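Local coordinates for 2-dehydropantoate 2-reductase (Porphyromonas gingivalis, PDB 2QYT), which probably catalyses the NADPH-dependent reduction of ketopantoate to pantoate, a step on the pathway to pantothenate, at residues K217-G220 against S221-T224. Sequence-based numbering, arbitrary orientation.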
# COMPACT_ATOMS: atom_id res chain seq x y z
N LYS A 217 -22.09 -10.90 2.17
CA LYS A 217 -22.96 -10.02 1.39
C LYS A 217 -22.16 -8.86 0.79
O LYS A 217 -21.11 -8.51 1.34
CB LYS A 217 -24.06 -9.47 2.31
CG LYS A 217 -25.41 -9.25 1.65
CD LYS A 217 -26.56 -9.48 2.62
CE LYS A 217 -26.78 -8.31 3.58
NZ LYS A 217 -27.97 -8.54 4.45
N PRO A 218 -22.62 -8.28 -0.34
CA PRO A 218 -21.93 -7.07 -0.82
C PRO A 218 -22.29 -5.85 0.04
O PRO A 218 -23.31 -5.86 0.72
CB PRO A 218 -22.43 -6.90 -2.26
CG PRO A 218 -23.29 -8.13 -2.55
CD PRO A 218 -23.73 -8.66 -1.23
N ILE A 219 -21.43 -4.83 -0.00
CA ILE A 219 -21.53 -3.65 0.88
C ILE A 219 -22.85 -2.86 0.75
O ILE A 219 -23.41 -2.39 1.75
CB ILE A 219 -20.31 -2.71 0.72
CG1 ILE A 219 -20.34 -1.55 1.72
CG2 ILE A 219 -20.20 -2.19 -0.73
CD1 ILE A 219 -19.87 -1.90 3.11
N GLY A 220 -23.33 -2.72 -0.49
CA GLY A 220 -24.58 -2.01 -0.76
C GLY A 220 -25.79 -2.72 -0.20
O GLY A 220 -26.85 -2.11 -0.02
N SER A 221 -25.64 -4.02 0.07
CA SER A 221 -26.69 -4.82 0.69
C SER A 221 -26.51 -4.78 2.21
O SER A 221 -27.44 -5.05 2.97
CB SER A 221 -26.63 -6.26 0.18
OG SER A 221 -27.78 -7.00 0.57
N ILE A 222 -25.30 -4.44 2.63
CA ILE A 222 -24.96 -4.23 4.03
C ILE A 222 -25.50 -2.87 4.49
O ILE A 222 -26.01 -2.74 5.60
CB ILE A 222 -23.40 -4.32 4.26
CG1 ILE A 222 -22.89 -5.74 3.99
CG2 ILE A 222 -23.00 -3.89 5.65
CD1 ILE A 222 -23.59 -6.79 4.80
N LEU A 223 -25.41 -1.87 3.61
CA LEU A 223 -25.94 -0.53 3.88
C LEU A 223 -27.42 -0.55 4.20
O LEU A 223 -27.86 0.07 5.17
CB LEU A 223 -25.73 0.40 2.69
CG LEU A 223 -24.50 1.30 2.55
CD1 LEU A 223 -23.93 1.74 3.91
CD2 LEU A 223 -23.43 0.65 1.70
N THR A 224 -28.19 -1.25 3.37
CA THR A 224 -29.64 -1.24 3.45
C THR A 224 -30.15 -2.05 4.64
O THR A 224 -31.04 -1.61 5.35
CB THR A 224 -30.30 -1.75 2.14
OG1 THR A 224 -29.63 -2.94 1.70
CG2 THR A 224 -30.22 -0.68 1.03
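P218 and I219 turn their carbonyls onto the amides of S221, I222 and L223 at the N-terminal end of the short helix 219-225, which links the long helices 194-215 and 227-244 in the C-terminal, all-helical part of this ketopantoate reductase. Each of the two carbonyls takes one i+3 and one i+4 amide. P218 O receives S221 N at 3.0 Å, with an N-H...O angle of 139°, and I222 N more weakly. The i+4 bond from L223 N to I219 O, at 2.8 Å, is straighter (N-H...O 150°). I222 N makes a second weak hydrogen bond, to I219 O, and this one amide is thus shared between two carbonyls.

Two apolar contacts accompany the turn. I219 directs CG1 anti to its own N (chi1 -175°), and this branch meets L223 CD2 at 3.8 Å, the two side chains crossing at a slant. I222 CD1 packs against K217 CB at 3.7 Å, while I222 and L223 both also touch L230 of helix 227-244.

K217, bent at chi2 and chi3, also runs its aliphatic chain alongside S221, whose hydroxyl makes a weak hydrogen bond to E225, beyond the turn. The carboxylate of E225 also lies within long, weak ion-pair range of K217 NZ. In this bent conformation of the lysine, CE sits 3.4 Å from S221 OG and equally 3.4 Å from S221 O.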